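Long-range contacts in acyl-CoA dehydrogenase (Bacillus anthracis, PDB 3OWA), which probably oxidises acyl-CoA thioesters to their enoyl-CoA products, using a bound flavin-adenine dinucleotide as the electron acceptor: residues V12-D20 / G429-A437; I359-F367 / I499-E507. One frame throughout, in Å; residues are numbered along the deposited sequence. Where two conformers were deposited one is given.

Contact 1 of 2, residues V12-D20 / G429-A437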
loop_
_atom_site.group_PDB
_atom_site.type_symbol
_atom_site.label_atom_id
_atom_site.label_comp_id
_atom_site.label_asym_id
_atom_site.label_seq_id
_atom_site.Cartn_x
_atom_site.Cartn_y
_atom_site.Cartn_z
ATOM N N VAL A 12 -23.220 -6.230 -26.923
ATOM C CA VAL A 12 -21.794 -6.595 -26.979
ATOM C C VAL A 12 -21.525 -7.801 -26.068
ATOM O O VAL A 12 -21.995 -7.829 -24.933
ATOM C CB VAL A 12 -20.937 -5.364 -26.548
ATOM C CG1 VAL A 12 -19.518 -5.742 -26.146
ATOM C CG2 VAL A 12 -20.938 -4.312 -27.643
ATOM N N LYS A 13 -20.790 -8.801 -26.553
ATOM C CA LYS A 13 -20.544 -9.996 -25.743
ATOM C C LYS A 13 -19.502 -9.766 -24.660
ATOM O O LYS A 13 -18.594 -8.955 -24.823
ATOM C CB LYS A 13 -20.120 -11.184 -26.600
ATOM C CG LYS A 13 -21.292 -11.920 -27.227
ATOM C CD LYS A 13 -20.850 -13.114 -28.060
ATOM C CE LYS A 13 -22.082 -13.927 -28.507
ATOM N NZ LYS A 13 -21.787 -14.891 -29.616
ATOM N N GLY A 14 -19.646 -10.498 -23.560
ATOM C CA GLY A 14 -18.662 -10.472 -22.488
ATOM C C GLY A 14 -17.301 -10.937 -22.968
ATOM O O GLY A 14 -17.191 -11.985 -23.614
ATOM N N GLY A 15 -16.274 -10.141 -22.674
ATOM C CA GLY A 15 -14.906 -10.472 -23.047
ATOM C C GLY A 15 -14.529 -10.126 -24.484
ATOM O O GLY A 15 -13.383 -10.295 -24.880
ATOM N N SER A 16 -15.481 -9.619 -25.259
ATOM C CA SER A 16 -15.226 -9.336 -26.671
ATOM C C SER A 16 -14.330 -8.117 -26.884
ATOM O O SER A 16 -13.686 -7.999 -27.939
ATOM C CB SER A 16 -16.525 -9.252 -27.495
ATOM O OG SER A 16 -17.342 -8.147 -27.135
ATOM N N PHE A 17 -14.260 -7.231 -25.887
ATOM C CA PHE A 17 -13.342 -6.090 -25.959
ATOM C C PHE A 17 -11.904 -6.529 -26.292
ATOM O O PHE A 17 -11.130 -5.755 -26.828
ATOM C CB PHE A 17 -13.347 -5.280 -24.654
ATOM C CG PHE A 17 -12.776 -6.020 -23.464
ATOM C CD1 PHE A 17 -11.410 -6.000 -23.196
ATOM C CD2 PHE A 17 -13.613 -6.740 -22.605
ATOM C CE1 PHE A 17 -10.884 -6.694 -22.095
ATOM C CE2 PHE A 17 -13.094 -7.422 -21.499
ATOM C CZ PHE A 17 -11.725 -7.402 -21.254
ATOM N N LEU A 18 -11.556 -7.763 -25.966
ATOM C CA LEU A 18 -10.211 -8.249 -26.168
ATOM C C LEU A 18 -9.870 -8.502 -27.647
ATOM O O LEU A 18 -8.692 -8.551 -28.029
ATOM C CB LEU A 18 -10.002 -9.536 -25.368
ATOM C CG LEU A 18 -8.647 -10.232 -25.561
ATOM C CD1 LEU A 18 -7.481 -9.289 -25.266
ATOM C CD2 LEU A 18 -8.537 -11.522 -24.731
ATOM N N VAL A 19 -10.905 -8.638 -28.468
ATOM C CA VAL A 19 -10.784 -9.210 -29.812
ATOM C C VAL A 19 -11.493 -8.366 -30.886
ATOM O O VAL A 19 -11.239 -8.526 -32.081
ATOM C CB VAL A 19 -11.315 -10.676 -29.776
ATOM C CG1 VAL A 19 -11.890 -11.101 -31.075
ATOM C CG2 VAL A 19 -10.226 -11.631 -29.349
ATOM N N ASP A 20 -12.370 -7.462 -30.468
ATOM C CA ASP A 20 -13.158 -6.670 -31.407
ATOM C C ASP A 20 -12.891 -5.200 -31.186
ATOM O O ASP A 20 -12.519 -4.782 -30.087
ATOM C CB ASP A 20 -14.657 -6.952 -31.242
ATOM C CG ASP A 20 -15.051 -8.357 -31.705
ATOM O OD1 ASP A 20 -14.390 -8.904 -32.619
ATOM O OD2 ASP A 20 -16.034 -8.917 -31.166
ATOM N N GLY A 429 -17.589 -21.479 -27.919
ATOM C CA GLY A 429 -17.849 -20.791 -29.185
ATOM C C GLY A 429 -18.381 -19.370 -29.102
ATOM O O GLY A 429 -18.768 -18.797 -30.122
ATOM N N GLU A 430 -18.391 -18.800 -27.894
ATOM C CA GLU A 430 -18.837 -17.414 -27.670
ATOM C C GLU A 430 -17.822 -16.386 -28.160
ATOM O O GLU A 430 -18.194 -15.283 -28.559
ATOM C CB GLU A 430 -19.131 -17.161 -26.188
ATOM C CG GLU A 430 -20.514 -17.569 -25.714
ATOM C CD GLU A 430 -20.698 -17.330 -24.217
ATOM O OE1 GLU A 430 -21.247 -16.266 -23.838
ATOM O OE2 GLU A 430 -20.272 -18.199 -23.417
ATOM N N LEU A 431 -16.543 -16.746 -28.106
ATOM C CA LEU A 431 -15.472 -15.856 -28.539
ATOM C C LEU A 431 -14.578 -16.552 -29.554
ATOM O O LEU A 431 -14.098 -17.665 -29.306
ATOM C CB LEU A 431 -14.636 -15.345 -27.350
ATOM C CG LEU A 431 -15.300 -14.458 -26.290
ATOM C CD1 LEU A 431 -14.331 -14.170 -25.143
ATOM C CD2 LEU A 431 -15.857 -13.158 -26.892
ATOM N N PRO A 432 -14.345 -15.891 -30.699
ATOM C CA PRO A 432 -13.541 -16.451 -31.786
ATOM C C PRO A 432 -12.041 -16.333 -31.509
ATOM O O PRO A 432 -11.303 -15.779 -32.329
ATOM C CB PRO A 432 -13.938 -15.582 -32.984
ATOM C CG PRO A 432 -14.253 -14.251 -32.373
ATOM C CD PRO A 432 -14.851 -14.541 -31.023
ATOM N N LEU A 433 -11.600 -16.875 -30.373
ATOM C CA LEU A 433 -10.215 -16.694 -29.898
ATOM C C LEU A 433 -9.141 -17.404 -30.737
ATOM O O LEU A 433 -8.113 -16.799 -31.042
ATOM C CB LEU A 433 -10.065 -17.051 -28.404
ATOM C CG LEU A 433 -10.704 -16.204 -27.291
ATOM C CD1 LEU A 433 -10.041 -16.551 -25.962
ATOM C CD2 LEU A 433 -10.609 -14.703 -27.548
ATOM N N LEU A 434 -9.374 -18.672 -31.090
ATOM C CA LEU A 434 -8.453 -19.421 -31.959
ATOM C C LEU A 434 -8.329 -18.745 -33.320
ATOM O O LEU A 434 -7.219 -18.474 -33.786
ATOM C CB LEU A 434 -8.905 -20.878 -32.134
ATOM C CG LEU A 434 -8.489 -21.917 -31.087
ATOM C CD1 LEU A 434 -9.311 -23.186 -31.267
ATOM C CD2 LEU A 434 -6.995 -22.229 -31.151
ATOM N N GLN A 435 -9.489 -18.467 -33.925
ATOM C CA GLN A 435 -9.598 -17.824 -35.238
ATOM C C GLN A 435 -9.011 -16.408 -35.274
ATOM O O GLN A 435 -8.678 -15.893 -36.350
ATOM C CB GLN A 435 -11.059 -17.796 -35.697
ATOM C CG GLN A 435 -11.580 -19.129 -36.220
ATOM C CD GLN A 435 -12.770 -18.960 -37.147
ATOM O OE1 GLN A 435 -13.868 -18.602 -36.711
ATOM N NE2 GLN A 435 -12.556 -19.217 -38.439
ATOM N N LYS A 436 -8.890 -15.792 -34.098
ATOM C CA LYS A 436 -8.337 -14.438 -33.973
ATOM C C LYS A 436 -6.837 -14.464 -33.631
ATOM O O LYS A 436 -6.083 -13.551 -34.001
ATOM C CB LYS A 436 -9.135 -13.625 -32.939
ATOM C CG LYS A 436 -9.545 -12.243 -33.427
ATOM C CD LYS A 436 -10.674 -12.318 -34.447
ATOM C CE LYS A 436 -10.682 -11.108 -35.369
ATOM N NZ LYS A 436 -11.354 -9.941 -34.748
ATOM N N ALA A 437 -6.424 -15.530 -32.943
ATOM C CA ALA A 437 -5.028 -15.776 -32.590
ATOM C C ALA A 437 -4.183 -16.143 -33.812
ATOM O O ALA A 437 -2.972 -15.904 -33.837
ATOM C CB ALA A 437 -4.935 -16.875 -31.537
HETATM O O HOH W 1 -19.107 -14.255 -23.750
#

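Contact 2 of 2, residues I359-F367 / I499-E507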
loop_
_atom_site.group_PDB
_atom_site.type_symbol
_atom_site.label_atom_id
_atom_site.label_comp_id
_atom_site.label_asym_id
_atom_site.label_seq_id
_atom_site.Cartn_x
_atom_site.Cartn_y
_atom_site.Cartn_z
ATOM N N ILE A 359 -16.187 -11.434 -16.612
ATOM C CA ILE A 359 -14.810 -10.972 -16.784
ATOM C C ILE A 359 -14.652 -9.505 -16.398
ATOM O O ILE A 359 -13.813 -9.162 -15.578
ATOM C CB ILE A 359 -14.254 -11.222 -18.193
ATOM C CG1 ILE A 359 -14.048 -12.719 -18.413
ATOM C CG2 ILE A 359 -12.937 -10.471 -18.375
ATOM C CD1 ILE A 359 -13.825 -13.109 -19.900
ATOM N N GLU A 360 -15.449 -8.653 -17.014
ATOM C CA GLU A 360 -15.481 -7.238 -16.708
ATOM C C GLU A 360 -15.725 -6.971 -15.201
ATOM O O GLU A 360 -15.115 -6.073 -14.629
ATOM C CB GLU A 360 -16.544 -6.552 -17.589
ATOM C CG GLU A 360 -16.197 -6.581 -19.098
ATOM C CD GLU A 360 -16.676 -7.854 -19.851
ATOM O OE1 GLU A 360 -16.705 -7.790 -21.095
ATOM O OE2 GLU A 360 -17.012 -8.901 -19.215
ATOM N N CYS A 361 -16.600 -7.750 -14.558
ATOM C CA CYS A 361 -16.870 -7.583 -13.106
ATOM C C CYS A 361 -15.629 -7.832 -12.260
ATOM O O CYS A 361 -15.329 -7.059 -11.328
ATOM C CB CYS A 361 -17.997 -8.532 -12.635
ATOM S SG CYS A 361 -19.646 -8.095 -13.294
ATOM N N SER A 362 -14.911 -8.909 -12.564
ATOM C CA SER A 362 -13.683 -9.253 -11.837
ATOM C C SER A 362 -12.605 -8.203 -12.073
ATOM O O SER A 362 -11.925 -7.783 -11.130
ATOM C CB SER A 362 -13.172 -10.636 -12.253
ATOM O OG SER A 362 -13.732 -11.638 -11.420
ATOM N N LEU A 363 -12.458 -7.756 -13.318
ATOM C CA LEU A 363 -11.523 -6.659 -13.605
ATOM C C LEU A 363 -11.823 -5.392 -12.809
ATOM O O LEU A 363 -10.900 -4.760 -12.320
ATOM C CB LEU A 363 -11.449 -6.310 -15.105
ATOM C CG LEU A 363 -11.131 -7.444 -16.095
ATOM C CD1 LEU A 363 -11.219 -6.915 -17.529
ATOM C CD2 LEU A 363 -9.779 -8.126 -15.799
ATOM N N ASN A 364 -13.086 -4.998 -12.750
ATOM C CA ASN A 364 -13.503 -3.789 -12.027
ATOM C C ASN A 364 -13.180 -3.924 -10.563
ATOM O O ASN A 364 -12.682 -2.990 -9.928
ATOM C CB ASN A 364 -15.012 -3.585 -12.142
ATOM C CG ASN A 364 -15.460 -3.048 -13.502
ATOM O OD1 ASN A 364 -14.670 -2.557 -14.329
ATOM N ND2 ASN A 364 -16.750 -3.131 -13.723
ATOM N N LYS A 365 -13.447 -5.098 -10.013
ATOM C CA LYS A 365 -13.207 -5.304 -8.616
ATOM C C LYS A 365 -11.721 -5.159 -8.258
ATOM O O LYS A 365 -11.381 -4.462 -7.291
ATOM C CB LYS A 365 -13.765 -6.655 -8.165
ATOM C CG LYS A 365 -13.780 -6.841 -6.650
ATOM C CD LYS A 365 -12.538 -7.522 -6.138
ATOM C CE LYS A 365 -12.491 -7.457 -4.649
ATOM N NZ LYS A 365 -11.355 -8.235 -4.046
ATOM N N VAL A 366 -10.846 -5.823 -9.025
ATOM C CA VAL A 366 -9.431 -5.764 -8.760
ATOM C C VAL A 366 -8.907 -4.376 -9.078
ATOM O O VAL A 366 -8.146 -3.779 -8.299
ATOM C CB VAL A 366 -8.618 -6.801 -9.608
ATOM C CG1 VAL A 366 -7.097 -6.582 -9.375
ATOM C CG2 VAL A 366 -9.031 -8.221 -9.269
ATOM N N PHE A 367 -9.318 -3.833 -10.218
ATOM C CA PHE A 367 -8.754 -2.543 -10.626
ATOM C C PHE A 367 -9.218 -1.443 -9.680
ATOM O O PHE A 367 -8.416 -0.634 -9.246
ATOM C CB PHE A 367 -9.158 -2.210 -12.054
ATOM C CG PHE A 367 -8.460 -1.015 -12.621
ATOM C CD1 PHE A 367 -7.211 -1.143 -13.200
ATOM C CD2 PHE A 367 -9.082 0.230 -12.640
ATOM C CE1 PHE A 367 -6.559 -0.039 -13.746
ATOM C CE2 PHE A 367 -8.441 1.343 -13.168
ATOM C CZ PHE A 367 -7.182 1.217 -13.732
ATOM N N ILE A 499 -2.517 -7.838 -17.811
ATOM C CA ILE A 499 -2.602 -7.281 -19.142
ATOM C C ILE A 499 -4.053 -6.954 -19.535
ATOM O O ILE A 499 -4.345 -5.858 -20.035
ATOM C CB ILE A 499 -1.928 -8.186 -20.234
ATOM C CG1 ILE A 499 -0.424 -8.209 -20.019
ATOM C CG2 ILE A 499 -2.279 -7.651 -21.639
ATOM C CD1 ILE A 499 0.326 -9.248 -20.847
ATOM N N VAL A 500 -4.952 -7.911 -19.325
ATOM C CA VAL A 500 -6.333 -7.728 -19.740
ATOM C C VAL A 500 -6.944 -6.582 -18.915
ATOM O O VAL A 500 -7.709 -5.749 -19.448
ATOM C CB VAL A 500 -7.147 -9.037 -19.534
ATOM C CG1 VAL A 500 -8.646 -8.810 -19.828
ATOM C CG2 VAL A 500 -6.550 -10.186 -20.396
ATOM N N SER A 501 -6.597 -6.525 -17.630
ATOM C CA SER A 501 -7.162 -5.500 -16.769
ATOM C C SER A 501 -6.697 -4.100 -17.243
ATOM O O SER A 501 -7.506 -3.189 -17.416
ATOM C CB SER A 501 -6.744 -5.716 -15.330
ATOM O OG SER A 501 -7.294 -4.664 -14.561
ATOM N N ASN A 502 -5.404 -3.946 -17.479
ATOM C CA ASN A 502 -4.889 -2.666 -17.970
ATOM C C ASN A 502 -5.495 -2.284 -19.294
ATOM O O ASN A 502 -5.857 -1.137 -19.496
ATOM C CB ASN A 502 -3.362 -2.690 -18.068
ATOM C CG ASN A 502 -2.699 -2.325 -16.752
ATOM O OD1 ASN A 502 -3.351 -1.890 -15.802
ATOM N ND2 ASN A 502 -1.406 -2.509 -16.692
ATOM N N LEU A 503 -5.630 -3.261 -20.183
ATOM C CA LEU A 503 -6.273 -3.031 -21.478
ATOM C C LEU A 503 -7.728 -2.502 -21.381
ATOM O O LEU A 503 -8.102 -1.530 -22.057
ATOM C CB LEU A 503 -6.166 -4.303 -22.339
ATOM C CG LEU A 503 -7.141 -4.316 -23.496
ATOM C CD1 LEU A 503 -6.534 -3.521 -24.631
ATOM C CD2 LEU A 503 -7.509 -5.740 -23.900
ATOM N N TYR A 504 -8.530 -3.142 -20.538
ATOM C CA TYR A 504 -9.918 -2.736 -20.288
ATOM C C TYR A 504 -10.023 -1.313 -19.725
ATOM O O TYR A 504 -10.873 -0.523 -20.146
ATOM C CB TYR A 504 -10.619 -3.745 -19.341
ATOM C CG TYR A 504 -12.116 -3.573 -19.217
ATOM C CD1 TYR A 504 -12.938 -3.585 -20.354
ATOM C CD2 TYR A 504 -12.713 -3.395 -17.976
ATOM C CE1 TYR A 504 -14.316 -3.429 -20.256
ATOM C CE2 TYR A 504 -14.096 -3.245 -17.859
ATOM C CZ TYR A 504 -14.891 -3.264 -19.014
ATOM O OH TYR A 504 -16.258 -3.104 -18.900
ATOM N N ALA A 505 -9.176 -0.983 -18.769
ATOM C CA ALA A 505 -9.176 0.377 -18.232
ATOM C C ALA A 505 -8.730 1.412 -19.294
ATOM O O ALA A 505 -9.343 2.486 -19.424
ATOM C CB ALA A 505 -8.275 0.448 -16.999
HETATM N N MSE A 506 -7.680 1.086 -20.042
HETATM C CA MSE A 506 -7.178 1.968 -21.123
HETATM C C MSE A 506 -8.242 2.227 -22.160
HETATM O O MSE A 506 -8.500 3.367 -22.509
HETATM C CB MSE A 506 -5.983 1.342 -21.833
HETATM C CG MSE A 506 -4.700 1.365 -21.056
HETATM SE SE MSE A 506 -3.340 0.426 -22.051
HETATM C CE MSE A 506 -3.208 1.587 -23.589
ATOM N N GLU A 507 -8.851 1.162 -22.675
ATOM C CA GLU A 507 -9.896 1.303 -23.699
ATOM C C GLU A 507 -11.107 2.088 -23.191
ATOM O O GLU A 507 -11.675 2.915 -23.909
ATOM C CB GLU A 507 -10.320 -0.074 -24.217
ATOM C CG GLU A 507 -11.387 -0.021 -25.312
ATOM C CD GLU A 507 -11.891 -1.409 -25.770
ATOM O OE1 GLU A 507 -11.899 -1.665 -26.997
ATOM O OE2 GLU A 507 -12.292 -2.245 -24.919
#

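Contact 1 of 2, residues V12-D20 / G429-A437
Val19 and Lys436 pair off where the N-terminal arm of this acyl-CoA dehydrogenase lies against the linker between helices 411-427 and 433-444 and the start of the second of these helices. From CB outward, Lys436 runs along Val19: CB lies near Val19 CG1, at the limit of contact; CG comes in closer, 3.5 Å from Val19 CG1, and CD runs on past the same methyl. The chain bends at chi2 (74°) and again at chi4, and these two kinks carry the ammonium group round the valine to its backbone. There NZ donates to Val19 O at 3.0 Å, the nitrogen lying somewhat out of the carbonyl plane. The C=O...N angle is 155°. Asp20 OD1 adds a long salt bridge to that nitrogen. The other branch of Val19, CG2, meets Leu433 CD2 at 3.6 Å, and Pro432, the centre of an inverse gamma turn, brings its CG to CG1.

At the other end, a type II beta turn from Lys13 to Ser16 receives Leu431. The leucine's CD2 sits 3.7 Å from Gly14 O and also touches Ser16 CA, while CD1 rests near Gly15 O. Ser16 OG and Ser16 N both donate to Lys13 O, from the same face of its carbonyl plane, which closes the turn twice over. Alongside, the aliphatic part of the Lys13 chain lies over the linker backbone, CD 3.5 Å from Glu430 O. A water lies between the segments, 3.0 Å from Gly14 O and 2.9 Å from Glu430 OE1.

Contact 2 of 2, residues I359-F367 / I499-E507
Two long helices of the largely helical C-terminal region cross here, 358-383 and 490-520, at -90° between the short segments, with the axes 9.9 Å apart. Leu363 sits at the crossing and points toward the other helix. Its CD1 lies against Tyr504 CB at 3.7 Å and reaches Val500 CG1 as well, whereas CD2 settles on the backbone of Ser501, 3.8 Å from its CA. Tyr504 answers from the opposite helix: with CG anti to its backbone N (chi1 -169°), the ring reaches across helix 358-383, its OH end at Glu360. Glu360 CG touches Tyr504 OH at 3.5 Å, and the carboxylate and ring planes stand 77° apart. Neither polar end is spent on the other, because Tyr504 OH is hydrogen-bonded to Thr328 and Glu360 OE1 to Gly15 N.

The crossing joins the two stretches of sequence assigned to the acyl-CoA dehydrogenase C-terminal family, a helical domain here assembled from segments far apart along the chain. On the far side of Leu363 from Glu360, Phe367 reaches across to the second helix. Ala505 CB lies over one face of its ring in a CH-pi contact, 3.9 Å from the centroid and displaced toward CZ. Asn502, whose amide has its strongest polar partner in Glu542, brings OD1 to the edge of the same ring, 4.2 Å from Phe367 CE1.

Overall arrangement
From the N terminus, segment 12-20 comes first, and contact 1 closes the longer loop, 408 residues that include the nine-stranded sheet and much of the helical region, when 429-437 returns to it. Segment 359-367 lies inside that loop but its partner 499-507 lies beyond it, so the contacts cross rather than nest. Contact 2 spans 131 residues with helices and no strands. Their centres are 16 Å apart, yet they touch through the arm, where Phe17 packs against Glu360, Val500, Tyr504 and Glu507. The N-terminal arm thus lies between the linker before helix 433-444 and the crossing of helices 358-383 and 490-520.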